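Local coordinates for oligopeptide-binding protein oppA (Lactococcus lactis, PDB 3DRF) that captures oligopeptides in a voluminous cavity by a venus-fly-trap closure and serves as the receptor of the OppABCDF transporter that imports them for growth in milk, at residues T216-N228 against Y237-L250. Sequence-based numbering, arbitrary orientation.
Sequences TKPLVTGPFKPEN and YVPNPYYWGEKPKL
Asn240 grips the 216-228 segment through both its amide groups. Its side-chain ND2 donates to Gly222 O at 3.0 Å, with ND2 in the plane of the Gly222 carbonyl and Gly222 O close to the amide plane of Asn240, while its backbone N reaches Pro223 O at 2.9 Å in an almost straight bond (176° at the hydrogen) that arrives from above that carbonyl's plane. With CG anti to the backbone N (chi1 169°), the carboxamide is directed at the Gly222 carbonyl, and OD1 accepts from Tyr242 N, making an Asx turn within the type I turn Asn240-Tyr243. Replaced by an alanine, this residue would probably leave Gly222 O without its amide donor and the turn without its side-chain brace. Water 3 bridges Pro223 O and Asn240 O.

The turn delivers Tyr243, whose ring lies against Pro223: Pro223 CB sits 4.1 Å from the ring centroid and 15° off its normal, a CH-pi contact. At the next residue, Phe224, Pro248 CG lies over a face of the ring, 4.2 Å from its centroid, a CH-pi contact, while Leu250 CB stands at that ring's edge. Trp565, from helix 564-567, also touches both Pro223 and Phe224.

Antiparallel pairing sets this register. Lys225 and Val238 form a hydrogen-bonded pair, with Lys225 N to Val238 O at 2.9 Å and Val238 N to Lys225 O at 3.1 Å. On one face of the hairpin the extended Lys225 chain lays CE 3.7 Å from Val238 CG2; on the other, Tyr237 packs near Pro226 and sends its hydroxyl to Met62 O.

Backbone carbonyls thus take the polar bonds while prolines and aromatic rings supply most of the apolar packing around the turn, fastening the loop after strand 234-239 to the entry of edge strand 224-230.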
loop_
_atom_site.group_PDB
_atom_site.type_symbol
_atom_site.label_atom_id
_atom_site.label_comp_id
_atom_site.label_asym_id
_atom_site.label_seq_id
_atom_site.Cartn_x
_atom_site.Cartn_y
_atom_site.Cartn_z
ATOM N N THR A 216 8.058 -3.239 -20.183
ATOM C CA THR A 216 9.302 -2.691 -20.779
ATOM C C THR A 216 9.063 -1.593 -21.779
ATOM O O THR A 216 9.932 -0.804 -21.987
ATOM C CB THR A 216 10.090 -3.811 -21.455
ATOM O OG1 THR A 216 9.196 -4.529 -22.293
ATOM C CG2 THR A 216 10.701 -4.776 -20.381
ATOM N N LYS A 217 7.867 -1.505 -22.315
ATOM C CA LYS A 217 7.568 -0.623 -23.459
ATOM C C LYS A 217 6.179 0.035 -23.303
ATOM O O LYS A 217 5.360 -0.111 -24.123
ATOM C CB LYS A 217 7.587 -1.429 -24.808
ATOM C CG LYS A 217 9.012 -1.954 -25.239
ATOM C CD LYS A 217 8.999 -2.542 -26.680
ATOM C CE LYS A 217 8.199 -3.895 -26.967
ATOM N NZ LYS A 217 8.234 -4.599 -28.345
ATOM N N PRO A 218 5.983 0.736 -22.166
ATOM C CA PRO A 218 4.688 1.379 -21.919
ATOM C C PRO A 218 4.532 2.733 -22.600
ATOM O O PRO A 218 5.498 3.235 -23.062
ATOM C CB PRO A 218 4.721 1.565 -20.386
ATOM C CG PRO A 218 6.207 1.970 -20.135
ATOM C CD PRO A 218 6.979 1.068 -21.112
ATOM N N LEU A 219 3.334 3.276 -22.670
ATOM C CA LEU A 219 3.114 4.717 -22.783
ATOM C C LEU A 219 2.843 5.325 -21.401
ATOM O O LEU A 219 2.218 4.715 -20.551
ATOM C CB LEU A 219 1.923 5.055 -23.716
ATOM C CG LEU A 219 2.001 4.466 -25.138
ATOM C CD1 LEU A 219 0.822 4.989 -26.004
ATOM C CD2 LEU A 219 3.363 4.848 -25.793
ATOM N N VAL A 220 3.311 6.558 -21.231
ATOM C CA VAL A 220 3.115 7.301 -19.975
ATOM C C VAL A 220 2.743 8.738 -20.280
ATOM O O VAL A 220 2.737 9.194 -21.391
ATOM C CB VAL A 220 4.353 7.248 -19.058
ATOM C CG1 VAL A 220 4.771 5.782 -18.808
ATOM C CG2 VAL A 220 5.542 8.049 -19.699
ATOM N N THR A 221 2.395 9.424 -19.216
ATOM C CA THR A 221 1.889 10.811 -19.313
ATOM C C THR A 221 2.758 11.858 -18.536
ATOM O O THR A 221 2.499 12.996 -18.604
ATOM C CB THR A 221 0.427 10.925 -18.750
ATOM O OG1 THR A 221 0.411 10.688 -17.329
ATOM C CG2 THR A 221 -0.539 9.965 -19.480
ATOM N N GLY A 222 3.764 11.407 -17.820
ATOM C CA GLY A 222 4.513 12.263 -16.917
ATOM C C GLY A 222 5.630 13.084 -17.595
ATOM O O GLY A 222 5.804 13.059 -18.771
ATOM N N PRO A 223 6.407 13.796 -16.776
ATOM C CA PRO A 223 7.446 14.708 -17.344
ATOM C C PRO A 223 8.585 13.941 -18.022
ATOM O O PRO A 223 9.216 14.507 -18.902
ATOM C CB PRO A 223 7.930 15.540 -16.122
ATOM C CG PRO A 223 7.433 14.762 -14.893
ATOM C CD PRO A 223 6.185 13.990 -15.326
ATOM N N PHE A 224 8.814 12.702 -17.657
ATOM C CA PHE A 224 9.796 11.827 -18.295
ATOM C C PHE A 224 9.080 10.582 -18.837
ATOM O O PHE A 224 8.032 10.217 -18.397
ATOM C CB PHE A 224 10.893 11.361 -17.295
ATOM C CG PHE A 224 11.791 12.496 -16.787
ATOM C CD1 PHE A 224 13.022 12.723 -17.368
ATOM C CD2 PHE A 224 11.371 13.336 -15.780
ATOM C CE1 PHE A 224 13.818 13.777 -16.958
ATOM C CE2 PHE A 224 12.158 14.411 -15.332
ATOM C CZ PHE A 224 13.401 14.620 -15.925
ATOM N N LYS A 225 9.664 9.989 -19.825
ATOM C CA LYS A 225 9.251 8.682 -20.340
ATOM C C LYS A 225 10.374 7.682 -20.169
ATOM O O LYS A 225 11.530 8.036 -20.216
ATOM C CB LYS A 225 8.841 8.800 -21.807
ATOM C CG LYS A 225 9.957 9.236 -22.736
ATOM C CD LYS A 225 9.484 9.336 -24.211
ATOM C CE LYS A 225 10.700 9.648 -25.108
ATOM N NZ LYS A 225 10.316 9.615 -26.546
ATOM N N PRO A 226 10.024 6.417 -19.974
ATOM C CA PRO A 226 11.019 5.360 -19.816
ATOM C C PRO A 226 11.528 4.917 -21.190
ATOM O O PRO A 226 10.885 4.194 -21.883
ATOM C CB PRO A 226 10.204 4.229 -19.132
ATOM C CG PRO A 226 8.785 4.387 -19.607
ATOM C CD PRO A 226 8.619 5.909 -19.787
ATOM N N GLU A 227 12.690 5.435 -21.573
ATOM C CA GLU A 227 13.286 5.094 -22.865
ATOM C C GLU A 227 13.729 3.638 -22.894
ATOM O O GLU A 227 13.628 2.976 -23.933
ATOM C CB GLU A 227 14.469 6.013 -23.176
ATOM C CG GLU A 227 15.154 5.719 -24.508
ATOM C CD GLU A 227 14.366 6.230 -25.711
ATOM O OE1 GLU A 227 13.355 6.942 -25.519
ATOM O OE2 GLU A 227 14.771 5.921 -26.856
ATOM N N ASN A 228 14.236 3.147 -21.797
ATOM C CA ASN A 228 14.588 1.742 -21.627
ATOM C C ASN A 228 14.246 1.226 -20.234
ATOM O O ASN A 228 14.380 1.947 -19.244
ATOM C CB ASN A 228 16.074 1.523 -21.919
ATOM C CG ASN A 228 16.427 0.058 -22.078
ATOM O OD1 ASN A 228 17.202 -0.494 -21.298
ATOM N ND2 ASN A 228 15.858 -0.581 -23.095
ATOM N N TYR A 237 15.158 7.105 -17.807
ATOM C CA TYR A 237 14.191 8.119 -18.144
ATOM C C TYR A 237 14.800 9.295 -18.955
ATOM O O TYR A 237 15.904 9.788 -18.644
ATOM C CB TYR A 237 13.667 8.702 -16.860
ATOM C CG TYR A 237 12.648 7.894 -16.069
ATOM C CD1 TYR A 237 11.342 7.770 -16.534
ATOM C CD2 TYR A 237 12.942 7.374 -14.820
ATOM C CE1 TYR A 237 10.355 7.099 -15.749
ATOM C CE2 TYR A 237 11.977 6.711 -14.069
ATOM C CZ TYR A 237 10.703 6.586 -14.548
ATOM O OH TYR A 237 9.706 6.009 -13.831
ATOM N N VAL A 238 14.067 9.744 -19.974
ATOM C CA VAL A 238 14.418 10.953 -20.739
ATOM C C VAL A 238 13.193 11.840 -20.770
ATOM O O VAL A 238 12.100 11.353 -20.483
ATOM C CB VAL A 238 14.871 10.598 -22.223
ATOM C CG1 VAL A 238 16.072 9.643 -22.136
ATOM C CG2 VAL A 238 13.714 9.965 -23.003
ATOM N N PRO A 239 13.306 13.116 -21.113
ATOM C CA PRO A 239 12.107 13.956 -21.069
ATOM C C PRO A 239 11.045 13.471 -22.066
ATOM O O PRO A 239 11.355 12.987 -23.127
ATOM C CB PRO A 239 12.650 15.316 -21.512
ATOM C CG PRO A 239 14.097 15.317 -20.988
ATOM C CD PRO A 239 14.544 13.915 -21.343
ATOM N N ASN A 240 9.798 13.606 -21.645
ATOM C CA ASN A 240 8.639 13.363 -22.502
ATOM C C ASN A 240 8.250 14.674 -23.195
ATOM O O ASN A 240 7.762 15.538 -22.588
ATOM C CB ASN A 240 7.469 12.843 -21.623
ATOM C CG ASN A 240 6.153 12.800 -22.364
ATOM O OD1 ASN A 240 6.083 12.872 -23.557
ATOM N ND2 ASN A 240 5.100 12.649 -21.622
ATOM N N PRO A 241 8.537 14.768 -24.493
ATOM C CA PRO A 241 8.317 16.035 -25.203
ATOM C C PRO A 241 6.864 16.468 -25.326
ATOM O O PRO A 241 6.550 17.586 -25.598
ATOM C CB PRO A 241 8.918 15.771 -26.621
ATOM C CG PRO A 241 8.816 14.380 -26.787
ATOM C CD PRO A 241 9.054 13.737 -25.411
ATOM N N TYR A 242 5.976 15.520 -25.087
ATOM C CA TYR A 242 4.513 15.791 -25.135
ATOM C C TYR A 242 3.903 16.231 -23.803
ATOM O O TYR A 242 2.755 16.541 -23.759
ATOM C CB TYR A 242 3.775 14.554 -25.686
ATOM C CG TYR A 242 4.220 14.161 -27.101
ATOM C CD1 TYR A 242 3.860 14.929 -28.212
ATOM C CD2 TYR A 242 4.976 13.010 -27.314
ATOM C CE1 TYR A 242 4.287 14.599 -29.466
ATOM C CE2 TYR A 242 5.360 12.655 -28.592
ATOM C CZ TYR A 242 4.985 13.464 -29.637
ATOM O OH TYR A 242 5.345 13.138 -30.915
ATOM N N TYR A 243 4.695 16.275 -22.768
ATOM C CA TYR A 243 4.175 16.654 -21.424
ATOM C C TYR A 243 3.648 18.071 -21.468
ATOM O O TYR A 243 4.255 18.935 -21.995
ATOM C CB TYR A 243 5.332 16.583 -20.401
ATOM C CG TYR A 243 4.921 16.898 -18.966
ATOM C CD1 TYR A 243 3.922 16.144 -18.303
ATOM C CD2 TYR A 243 5.524 17.947 -18.276
ATOM C CE1 TYR A 243 3.540 16.460 -17.019
ATOM C CE2 TYR A 243 5.128 18.267 -16.975
ATOM C CZ TYR A 243 4.145 17.524 -16.372
ATOM O OH TYR A 243 3.767 17.850 -15.073
ATOM N N TRP A 244 2.504 18.280 -20.849
ATOM C CA TRP A 244 1.767 19.543 -20.896
ATOM C C TRP A 244 2.348 20.613 -19.975
ATOM O O TRP A 244 2.075 21.737 -20.107
ATOM C CB TRP A 244 0.277 19.266 -20.528
ATOM C CG TRP A 244 0.133 18.611 -19.136
ATOM C CD1 TRP A 244 0.106 17.305 -18.882
ATOM C CD2 TRP A 244 0.154 19.276 -17.858
ATOM N NE1 TRP A 244 0.081 17.087 -17.541
ATOM C CE2 TRP A 244 0.123 18.286 -16.884
ATOM C CE3 TRP A 244 0.178 20.627 -17.453
ATOM C CZ2 TRP A 244 0.106 18.571 -15.529
ATOM C CZ3 TRP A 244 0.201 20.912 -16.098
ATOM C CH2 TRP A 244 0.160 19.890 -15.152
ATOM N N GLY A 245 3.110 20.182 -19.003
ATOM C CA GLY A 245 3.468 21.013 -17.874
ATOM C C GLY A 245 4.856 21.561 -17.941
ATOM O O GLY A 245 5.395 21.781 -18.957
ATOM N N GLU A 246 5.383 21.821 -16.766
ATOM C CA GLU A 246 6.696 22.427 -16.645
ATOM C C GLU A 246 7.729 21.442 -17.218
ATOM O O GLU A 246 7.785 20.336 -16.820
ATOM C CB GLU A 246 6.983 22.721 -15.157
ATOM C CG GLU A 246 6.050 23.763 -14.540
ATOM C CD GLU A 246 6.245 25.138 -15.147
ATOM O OE1 GLU A 246 7.407 25.545 -15.224
ATOM O OE2 GLU A 246 5.241 25.766 -15.547
ATOM N N LYS A 247 8.516 21.870 -18.157
ATOM C CA LYS A 247 9.515 21.001 -18.714
ATOM C C LYS A 247 10.693 20.801 -17.773
ATOM O O LYS A 247 11.125 21.719 -17.181
ATOM C CB LYS A 247 10.014 21.574 -20.023
ATOM C CG LYS A 247 8.863 21.835 -20.980
ATOM C CD LYS A 247 8.297 20.505 -21.453
ATOM C CE LYS A 247 7.131 20.584 -22.425
ATOM N NZ LYS A 247 7.160 19.472 -23.466
ATOM N N PRO A 248 11.196 19.586 -17.650
ATOM C CA PRO A 248 12.262 19.337 -16.694
ATOM C C PRO A 248 13.578 20.020 -17.050
ATOM O O PRO A 248 13.880 20.290 -18.169
ATOM C CB PRO A 248 12.432 17.807 -16.725
ATOM C CG PRO A 248 11.730 17.350 -17.874
ATOM C CD PRO A 248 10.730 18.332 -18.285
ATOM N N LYS A 249 14.336 20.264 -15.996
ATOM C CA LYS A 249 15.687 20.832 -16.098
ATOM C C LYS A 249 16.671 19.735 -16.515
ATOM O O LYS A 249 17.605 20.010 -17.247
ATOM C CB LYS A 249 16.065 21.427 -14.738
ATOM C CG LYS A 249 15.216 22.662 -14.288
ATOM C CD LYS A 249 15.742 23.246 -12.909
ATOM C CE LYS A 249 14.849 24.332 -12.348
ATOM N NZ LYS A 249 15.017 25.583 -13.096
ATOM N N LEU A 250 16.483 18.509 -16.082
ATOM C CA LEU A 250 17.408 17.406 -16.326
ATOM C C LEU A 250 17.365 16.851 -17.740
ATOM O O LEU A 250 16.365 16.948 -18.371
ATOM C CB LEU A 250 17.190 16.231 -15.365
ATOM C CG LEU A 250 17.404 16.501 -13.867
ATOM C CD1 LEU A 250 16.710 15.426 -13.013
ATOM C CD2 LEU A 250 18.903 16.523 -13.469
HETATM O O HOH W 1 2.290 13.648 -21.306
HETATM O O HOH W 2 0.594 14.309 -16.771
HETATM O O HOH W 3 8.891 16.868 -20.454
#